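Local coordinates for D-threo-3-hydroxyaspartate dehydratase (Delftia, PDB 3WQC), which catalyses the pyridoxal-phosphate-dependent deamination of D-threo-3-hydroxyaspartate to oxaloacetate and ammonia, and also acts on L-threo- and L-erythro-3-hydroxyaspartate and D-serine, at residues P21-L27 / F369-L375; R40-V46 / A231-L237. One frame throughout, in Å; residues are numbered along the deposited sequence. Where two conformers were deposited one is given.

Contact 1 (P21-L27 / F369-L375)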
ATOM      1  N   PRO B  21      -7.141 -10.923  -6.518  1.00 13.77           N
ATOM      2  CA  PRO B  21      -7.530  -9.615  -7.097  1.00 13.88           C
ATOM      3  C   PRO B  21      -6.630  -9.187  -8.269  1.00 14.08           C
ATOM      4  O   PRO B  21      -5.480  -9.629  -8.344  1.00 15.48           O
ATOM      5  CB  PRO B  21      -7.319  -8.622  -5.901  1.00 14.95           C
ATOM      6  CG  PRO B  21      -6.211  -9.269  -5.110  1.00 16.08           C
ATOM      7  CD  PRO B  21      -6.395 -10.793  -5.244  1.00 15.20           C
ATOM      8  N   ALA B  22      -7.154  -8.299  -9.124  1.00 14.54           N
ATOM      9  CA  ALA B  22      -6.375  -7.767 -10.260  1.00 14.38           C
ATOM     10  C   ALA B  22      -6.766  -6.318 -10.428  1.00 14.05           C
ATOM     11  O   ALA B  22      -7.947  -5.922 -10.201  1.00 16.49           O
ATOM     12  CB  ALA B  22      -6.720  -8.536 -11.543  1.00 17.71           C
ATOM     13  N   ALA B  23      -5.807  -5.478 -10.844  1.00 14.32           N
ATOM     14  CA  ALA B  23      -6.092  -4.037 -11.075  1.00 13.81           C
ATOM     15  C   ALA B  23      -6.403  -3.866 -12.577  1.00 13.95           C
ATOM     16  O   ALA B  23      -5.503  -4.057 -13.442  1.00 19.15           O
ATOM     17  CB  ALA B  23      -4.852  -3.254 -10.635  1.00 15.26           C
ATOM     18  N   VAL B  24      -7.636  -3.495 -12.893  1.00 15.07           N
ATOM     19  CA  VAL B  24      -8.095  -3.520 -14.265  1.00 15.11           C
ATOM     20  C   VAL B  24      -8.197  -2.053 -14.734  1.00 14.20           C
ATOM     21  O   VAL B  24      -8.882  -1.228 -14.062  1.00 15.63           O
ATOM     22  CB  VAL B  24      -9.496  -4.178 -14.311  1.00 14.37           C
ATOM     23  CG1 VAL B  24     -10.057  -4.044 -15.742  1.00 16.11           C
ATOM     24  CG2 VAL B  24      -9.334  -5.676 -13.897  1.00 19.14           C
ATOM     25  N   ILE B  25      -7.547  -1.753 -15.881  1.00 15.27           N
ATOM     26  CA  ILE B  25      -7.757  -0.425 -16.478  1.00 14.16           C
ATOM     27  C   ILE B  25      -8.755  -0.593 -17.656  1.00 14.86           C
ATOM     28  O   ILE B  25      -8.478  -1.336 -18.602  1.00 18.18           O
ATOM     29  CB  ILE B  25      -6.436   0.136 -17.090  1.00 15.40           C
ATOM     30  CG1 ILE B  25      -5.357   0.340 -16.022  1.00 15.29           C
ATOM     31  CG2 ILE B  25      -6.739   1.497 -17.799  1.00 18.63           C
ATOM     32  CD1 ILE B  25      -3.986   0.622 -16.688  1.00 16.73           C
ATOM     33  N   ASP B  26      -9.887   0.136 -17.568  1.00 16.50           N
ATOM     34  CA  ASP B  26     -10.850   0.162 -18.682  1.00 19.81           C
ATOM     35  C   ASP B  26     -10.235   1.152 -19.724  1.00 17.19           C
ATOM     36  O   ASP B  26     -10.182   2.376 -19.469  1.00 20.33           O
ATOM     37  CB  ASP B  26     -12.205   0.657 -18.158  1.00 20.22           C
ATOM     38  CG  ASP B  26     -13.267   0.851 -19.283  1.00 25.83           C
ATOM     39  OD1 ASP B  26     -13.038   1.347 -20.385  1.00 26.00           O
ATOM     40  OD2 ASP B  26     -14.370   0.474 -19.042  1.00 46.44           O
ATOM     41  N   LEU B  27      -9.631   0.627 -20.788  1.00 17.47           N
ATOM     42  CA  LEU B  27      -8.892   1.479 -21.737  1.00 17.94           C
ATOM     43  C   LEU B  27      -9.755   2.545 -22.364  1.00 22.34           C
ATOM     44  O   LEU B  27      -9.251   3.659 -22.609  1.00 21.73           O
ATOM     45  CB  LEU B  27      -8.179   0.673 -22.829  1.00 21.45           C
ATOM     46  CG  LEU B  27      -7.037  -0.208 -22.239  1.00 19.20           C
ATOM     47  CD1 LEU B  27      -6.567  -1.163 -23.323  1.00 22.36           C
ATOM     48  CD2 LEU B  27      -5.874   0.750 -21.778  1.00 21.87           C
ATOM     49  N   PHE B 369      -0.080  -3.245  -6.882  1.00 12.07           N
ATOM     50  CA  PHE B 369       0.000  -4.289  -7.930  1.00 12.98           C
ATOM     51  C   PHE B 369       1.298  -4.210  -8.720  1.00 11.80           C
ATOM     52  O   PHE B 369       1.695  -3.125  -9.141  1.00 13.69           O
ATOM     53  CB  PHE B 369      -1.163  -4.145  -8.912  1.00 13.15           C
ATOM     54  CG  PHE B 369      -2.475  -4.428  -8.253  1.00 12.15           C
ATOM     55  CD1 PHE B 369      -3.160  -3.434  -7.535  1.00 13.85           C
ATOM     56  CD2 PHE B 369      -3.043  -5.715  -8.333  1.00 13.56           C
ATOM     57  CE1 PHE B 369      -4.373  -3.719  -6.865  1.00 14.91           C
ATOM     58  CE2 PHE B 369      -4.240  -6.020  -7.664  1.00 14.86           C
ATOM     59  CZ  PHE B 369      -4.927  -5.016  -6.936  1.00 15.22           C
ATOM     60  N   PRO B 370       1.880  -5.382  -9.052  1.00 12.45           N
ATOM     61  CA  PRO B 370       3.037  -5.400  -9.946  1.00 12.88           C
ATOM     62  C   PRO B 370       2.642  -4.921 -11.350  1.00 12.23           C
ATOM     63  O   PRO B 370       3.537  -4.482 -12.080  1.00 13.77           O
ATOM     64  CB  PRO B 370       3.441  -6.882 -10.005  1.00 15.05           C
ATOM     65  CG  PRO B 370       2.933  -7.459  -8.684  1.00 15.88           C
ATOM     66  CD  PRO B 370       1.658  -6.708  -8.365  1.00 13.77           C
ATOM     67  N   ALA B 371       1.385  -5.031 -11.754  1.00 13.33           N
ATOM     68  CA  ALA B 371       1.021  -4.748 -13.134  1.00 13.75           C
ATOM     69  C   ALA B 371      -0.464  -4.490 -13.139  1.00 12.99           C
ATOM     70  O   ALA B 371      -1.222  -4.998 -12.264  1.00 15.35           O
ATOM     71  CB  ALA B 371       1.319  -5.925 -14.123  1.00 14.92           C
ATOM     72  N   TYR B 372      -0.910  -3.799 -14.181  1.00 12.80           N
ATOM     73  CA  TYR B 372      -2.336  -3.628 -14.464  1.00 13.12           C
ATOM     74  C   TYR B 372      -2.731  -4.658 -15.540  1.00 16.04           C
ATOM     75  O   TYR B 372      -1.912  -5.152 -16.290  1.00 17.05           O
ATOM     76  CB  TYR B 372      -2.593  -2.243 -15.095  1.00 15.06           C
ATOM     77  CG  TYR B 372      -2.247  -1.117 -14.163  1.00 12.80           C
ATOM     78  CD1 TYR B 372      -3.139  -0.702 -13.157  1.00 13.33           C
ATOM     79  CD2 TYR B 372      -1.035  -0.425 -14.282  1.00 13.25           C
ATOM     80  CE1 TYR B 372      -2.865   0.364 -12.276  1.00 13.12           C
ATOM     81  CE2 TYR B 372      -0.716   0.655 -13.433  1.00 13.82           C
ATOM     82  CZ  TYR B 372      -1.603   1.019 -12.455  1.00 11.82           C
ATOM     83  OH  TYR B 372      -1.359   2.097 -11.620  1.00 12.67           O
ATOM     84  N   GLN B 373      -4.038  -4.922 -15.577  1.00 16.17           N
ATOM     85  CA  GLN B 373      -4.608  -5.702 -16.703  1.00 16.05           C
ATOM     86  C   GLN B 373      -5.380  -4.684 -17.557  1.00 15.42           C
ATOM     87  O   GLN B 373      -6.433  -4.155 -17.055  1.00 17.42           O
ATOM     88  CB  GLN B 373      -5.537  -6.794 -16.083  1.00 20.00           C
ATOM     89  CG  GLN B 373      -4.640  -7.833 -15.340  1.00 20.60           C
ATOM     90  CD  GLN B 373      -3.718  -8.526 -16.370  1.00 20.60           C
ATOM     91  OE1 GLN B 373      -4.078  -8.709 -17.537  1.00 26.31           O
ATOM     92  NE2 GLN B 373      -2.573  -8.898 -15.962  1.00 26.42           N
ATOM     93  N   ALA B 374      -4.839  -4.333 -18.739  1.00 17.30           N
ATOM     94  CA  ALA B 374      -5.448  -3.280 -19.599  1.00 17.32           C
ATOM     95  C   ALA B 374      -6.557  -3.918 -20.446  1.00 19.26           C
ATOM     96  O   ALA B 374      -6.278  -4.832 -21.210  1.00 20.18           O
ATOM     97  CB  ALA B 374      -4.389  -2.727 -20.529  1.00 20.34           C
ATOM     98  N   LEU B 375      -7.788  -3.545 -20.144  1.00 17.13           N
ATOM     99  CA  LEU B 375      -8.994  -4.165 -20.711  1.00 20.49           C
ATOM    100  C   LEU B 375      -9.410  -3.454 -21.989  1.00 19.71           C
ATOM    101  O   LEU B 375      -9.809  -2.262 -21.926  1.00 20.47           O
ATOM    102  CB  LEU B 375     -10.125  -4.132 -19.688  1.00 19.61           C
ATOM    103  CG  LEU B 375     -11.515  -4.629 -20.133  1.00 20.20           C
ATOM    104  CD1 LEU B 375     -11.468  -6.152 -20.395  1.00 22.52           C
ATOM    105  CD2 LEU B 375     -12.537  -4.299 -19.035  1.00 23.85           C
TER
HETATM  106  O   HOH W   1      -3.391  -6.675 -11.846  1.00 18.00           O
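Strands 22-26 and 371-375 run parallel in the mixed sheet of this fold-type III enzyme, where an N-terminal strand joins the C-terminal beta domain: their axes approach to 4.6 Å at 39°, and Gln-373 N to Ala-23 O (2.7 Å), Ile-25 N to Gln-373 O, Leu-375 N to Ile-25 O and Leu-27 N to Leu-375 O are hydrogen-bonded in turn. Strand 268-278 pairs with the other edge of 22-26. Toward their N-terminal ends the chains part, and the Phe-369 ring presents one face to Ala-23, whose CB makes a CH-pi contact 3.6 Å from the ring centroid and 14° off the normal. Pro-21 O lies in the ring plane, at its edge. With an alanine in place of Phe-369, the Ala-23 methyl would probably lose the ring face it packs on, and the ring contact with Trp-390 of the second subunit would go. On the sheet face of Ile-25 and Ala-374, CG1 of Ile-25 is anti to its carbonyl carbon (chi1 -63°), which sends CD1 obliquely across Tyr-372, 3.5 Å from that residue's CG. Where the strands separate, one water accepts from Ala-23 N at 2.9 Å and donates to Ala-371 O at 2.8 Å.

Contact 2 (R40-V46 / A231-L237)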
ATOM      1  N   ARG B  40      -8.330  20.293 -22.592  1.00 24.95           N
ATOM      2  CA  ARG B  40      -8.485  21.442 -21.721  1.00 24.86           C
ATOM      3  C   ARG B  40      -7.202  22.265 -21.716  1.00 23.44           C
ATOM      4  O   ARG B  40      -7.237  23.532 -21.793  1.00 24.65           O
ATOM      5  CB  ARG B  40      -8.907  21.060 -20.288  1.00 24.08           C
ATOM      6  CG  ARG B  40      -9.060  22.321 -19.500  1.00 30.99           C
ATOM      7  CD  ARG B  40      -9.726  22.050 -18.229  1.00 37.33           C
ATOM      8  NE  ARG B  40     -10.638  23.121 -17.967  1.00 63.98           N
ATOM      9  CZ  ARG B  40     -10.379  24.269 -17.332  1.00 84.51           C
ATOM     10  NH1 ARG B  40     -11.463  25.069 -17.252  1.00 63.71           N
ATOM     11  NH2 ARG B  40      -9.124  24.614 -16.782  1.00 48.78           N
ATOM     12  N   MET B  41      -6.064  21.583 -21.639  1.00 19.61           N
ATOM     13  CA  MET B  41      -4.778  22.321 -21.674  1.00 21.84           C
ATOM     14  C   MET B  41      -4.511  23.012 -23.019  1.00 23.17           C
ATOM     15  O   MET B  41      -4.064  24.162 -23.053  1.00 24.22           O
ATOM     16  CB  MET B  41      -3.617  21.441 -21.290  1.00 21.03           C
ATOM     17  CG  MET B  41      -3.802  20.819 -19.881  1.00 26.13           C
ATOM     18  SD  MET B  41      -4.027  22.088 -18.608  1.00 25.67           S
ATOM     19  CE  MET B  41      -5.740  22.026 -18.203  1.00 29.30           C
ATOM     20  N   ASP B  42      -4.884  22.361 -24.135  1.00 22.17           N
ATOM     21  CA  ASP B  42      -4.752  22.955 -25.478  1.00 27.04           C
ATOM     22  C   ASP B  42      -5.638  24.199 -25.511  1.00 28.23           C
ATOM     23  O   ASP B  42      -5.174  25.270 -26.000  1.00 31.37           O
ATOM     24  CB  ASP B  42      -5.193  21.947 -26.517  1.00 26.31           C
ATOM     25  CG  ASP B  42      -4.210  20.807 -26.705  1.00 29.73           C
ATOM     26  OD1 ASP B  42      -3.039  20.851 -26.267  1.00 29.08           O
ATOM     27  OD2 ASP B  42      -4.646  19.809 -27.307  1.00 33.85           O
ATOM     28  N   ALA B  43      -6.837  24.134 -24.891  1.00 25.72           N
ATOM     29  CA  ALA B  43      -7.768  25.290 -24.916  1.00 34.00           C
ATOM     30  C   ALA B  43      -7.191  26.496 -24.124  1.00 28.08           C
ATOM     31  O   ALA B  43      -7.454  27.676 -24.483  1.00 32.26           O
ATOM     32  CB  ALA B  43      -9.154  24.908 -24.409  1.00 29.59           C
ATOM     33  N   GLN B  44      -6.433  26.182 -23.060  1.00 28.21           N
ATOM     34  CA  GLN B  44      -5.738  27.140 -22.185  1.00 27.63           C
ATOM     35  C   GLN B  44      -4.394  27.612 -22.818  1.00 24.31           C
ATOM     36  O   GLN B  44      -3.834  28.618 -22.349  1.00 34.79           O
ATOM     37  CB  GLN B  44      -5.511  26.588 -20.750  1.00 28.69           C
ATOM     38  CG  GLN B  44      -6.767  26.247 -19.947  1.00 29.61           C
ATOM     39  CD  GLN B  44      -7.403  27.475 -19.327  1.00 35.99           C
ATOM     40  OE1 GLN B  44      -7.181  28.570 -19.747  1.00 43.10           O
ATOM     41  NE2 GLN B  44      -8.164  27.278 -18.280  1.00 40.16           N
ATOM     42  N   GLY B  45      -3.935  27.002 -23.924  1.00 26.19           N
ATOM     43  CA  GLY B  45      -2.596  27.288 -24.544  1.00 28.35           C
ATOM     44  C   GLY B  45      -1.429  26.959 -23.611  1.00 24.36           C
ATOM     45  O   GLY B  45      -0.405  27.711 -23.666  1.00 27.95           O
ATOM     46  N   VAL B  46      -1.535  25.921 -22.746  1.00 23.59           N
ATOM     47  CA  VAL B  46      -0.419  25.524 -21.938  1.00 19.65           C
ATOM     48  C   VAL B  46       0.006  24.087 -22.287  1.00 18.04           C
ATOM     49  O   VAL B  46      -0.866  23.260 -22.780  1.00 22.08           O
ATOM     50  CB  VAL B  46      -0.689  25.675 -20.411  1.00 21.50           C
ATOM     51  CG1 VAL B  46      -1.045  27.124 -20.142  1.00 25.75           C
ATOM     52  CG2 VAL B  46      -1.847  24.765 -19.928  1.00 21.95           C
ATOM     53  N   ALA B 231      -6.284  21.800 -12.205  1.00 16.94           N
ATOM     54  CA  ALA B 231      -6.126  21.768 -13.696  1.00 15.85           C
ATOM     55  C   ALA B 231      -7.479  21.858 -14.402  1.00 18.78           C
ATOM     56  O   ALA B 231      -7.636  22.519 -15.441  1.00 21.94           O
ATOM     57  CB  ALA B 231      -5.371  20.545 -14.197  1.00 19.84           C
ATOM     58  N   LEU B 232      -8.444  21.113 -13.847  1.00 18.21           N
ATOM     59  CA  LEU B 232      -9.787  21.034 -14.436  1.00 19.12           C
ATOM     60  C   LEU B 232     -10.680  22.231 -14.137  1.00 19.93           C
ATOM     61  O   LEU B 232     -11.671  22.486 -14.846  1.00 29.99           O
ATOM     62  CB  LEU B 232     -10.468  19.743 -14.017  1.00 21.13           C
ATOM     63  CG  LEU B 232      -9.765  18.487 -14.630  1.00 20.68           C
ATOM     64  CD1 LEU B 232     -10.327  17.187 -13.976  1.00 20.95           C
ATOM     65  CD2 LEU B 232      -9.819  18.431 -16.166  1.00 22.28           C
ATOM     66  N   ALA B 233     -10.291  23.012 -13.128  1.00 19.46           N
ATOM     67  CA  ALA B 233     -11.138  24.118 -12.657  1.00 20.72           C
ATOM     68  C   ALA B 233     -10.603  25.502 -13.069  1.00 23.56           C
ATOM     69  O   ALA B 233     -11.400  26.473 -12.990  1.00 27.84           O
ATOM     70  CB  ALA B 233     -11.356  24.033 -11.153  1.00 23.17           C
ATOM     71  N   ALA B 234      -9.323  25.617 -13.516  1.00 22.31           N
ATOM     72  CA  ALA B 234      -8.745  26.956 -13.708  1.00 20.86           C
ATOM     73  C   ALA B 234      -9.553  27.674 -14.799  1.00 21.41           C
ATOM     74  O   ALA B 234      -9.750  27.115 -15.853  1.00 24.77           O
ATOM     75  CB  ALA B 234      -7.265  26.824 -14.038  1.00 22.29           C
ATOM     76  N   SER B 235     -10.005  28.898 -14.562  1.00 21.79           N
ATOM     77  CA  SER B 235     -10.613  29.669 -15.693  1.00 19.85           C
ATOM     78  C   SER B 235      -9.631  30.200 -16.655  1.00 25.49           C
ATOM     79  O   SER B 235      -9.928  30.251 -17.858  1.00 31.36           O
ATOM     80  CB  SER B 235     -11.589  30.788 -15.300  1.00 32.34           C
ATOM     81  OG  SER B 235     -11.230  31.369 -14.134  1.00 42.82           O
ATOM     82  N   ARG B 236      -8.513  30.691 -16.125  1.00 24.06           N
ATOM     83  CA  ARG B 236      -7.457  31.284 -16.970  0.50 26.53           C
ATOM     84  C   ARG B 236      -6.100  30.809 -16.461  1.00 18.36           C
ATOM     85  O   ARG B 236      -5.967  30.480 -15.268  1.00 23.50           O
ATOM     86  CB  ARG B 236      -7.497  32.834 -16.920  0.50 24.93           C
ATOM     87  CG  ARG B 236      -7.186  33.354 -15.509  0.50 26.96           C
ATOM     88  CD  ARG B 236      -7.052  34.862 -15.443  0.50 37.21           C
ATOM     89  NE  ARG B 236      -6.953  35.384 -14.093  0.50 31.65           N
ATOM     90  CZ  ARG B 236      -6.486  36.610 -13.867  0.50 36.83           C
ATOM     91  NH1 ARG B 236      -6.099  37.316 -14.898  0.50 48.65           N
ATOM     92  NH2 ARG B 236      -6.468  37.162 -12.672  0.50 37.92           N
ATOM     93  N   LEU B 237      -5.122  30.755 -17.346  1.00 20.10           N
ATOM     94  CA  LEU B 237      -3.778  30.347 -16.965  1.00 20.55           C
ATOM     95  C   LEU B 237      -2.709  31.311 -17.440  1.00 18.60           C
ATOM     96  O   LEU B 237      -1.607  30.886 -17.825  1.00 18.96           O
ATOM     97  CB  LEU B 237      -3.435  28.875 -17.374  1.00 20.68           C
ATOM     98  CG  LEU B 237      -4.240  27.827 -16.575  1.00 20.76           C
ATOM     99  CD1 LEU B 237      -4.126  26.384 -17.174  1.00 27.99           C
ATOM    100  CD2 LEU B 237      -3.887  27.806 -15.063  1.00 23.49           C
TER
HETATM  101  O   HOH W   2      -5.558  30.922 -20.081  1.00 40.57           O
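The guanidinium of Arg-40 has Leu-232 O over the centre of one face, 3.2 Å above the plane, with Ala-233 N farther out toward the rim of that face; Ala-234 O lies at the edge. NH2 donates to this edge oxygen at 2.7 Å, on a carbonyl lone pair and only 2° out of the guanidinium plane, while NH1 adds a weak bond to the same atom. A second weak bond runs from NH2 to Ala-231 O, which approaches obliquely. Thus the end of helix 27-44 grips the last turn of helix 228-233 and the chain that follows it, within the alanine racemase-like, TIM-barrel-type domain. CG of Arg-40 stands anti to the backbone N (chi1 -179°), and the chain stays extended until the bend at chi3, carrying the charge across to these carbonyls. One turn on, Gln-44 sets NE2 2.9 Å from Ala-234 O and makes a weak bond to Ser-235 O; its OE1 accepts from a water that in turn accepts from Leu-237 N. The aliphatic part of Gln-44 crosses Leu-237 at about a right angle, CG lying 3.8 Å from CD1 of Leu-237. Val-46 CG2 reaches the same CD1 after a Schellman turn at Gly-45. Carbonyl oxygens at the C-terminal end of a helix carry partial negative charge, which the guanidinium probably offsets while tying the exit of helix 228-233 to its neighbour.

Overall arrangement
Contacts 1 and 2 do not touch: their centres lie 30 Å apart and their nearest atoms about 16 Å. Strand 22-26 runs straight into helix 27-44, whose C-terminal end, with the two residues after it, forms 40-46. The first ties the N-terminal strand to the C-terminal beta domain, and the second locks the following helix into the barrel-type domain. Neither contributes a residue to the cofactor pocket, but contact 2 comes closer. The Ala-231 side chain is about 7 Å from pyridoxal-5'-phosphate, on helix 228-233, whose first residues, Thr-228 and Pro-229, line that pocket; that of Tyr-372 is about 12 Å from the cofactor and about 9 Å from that of Lys-53, the inferred attachment lysine, unmodified here.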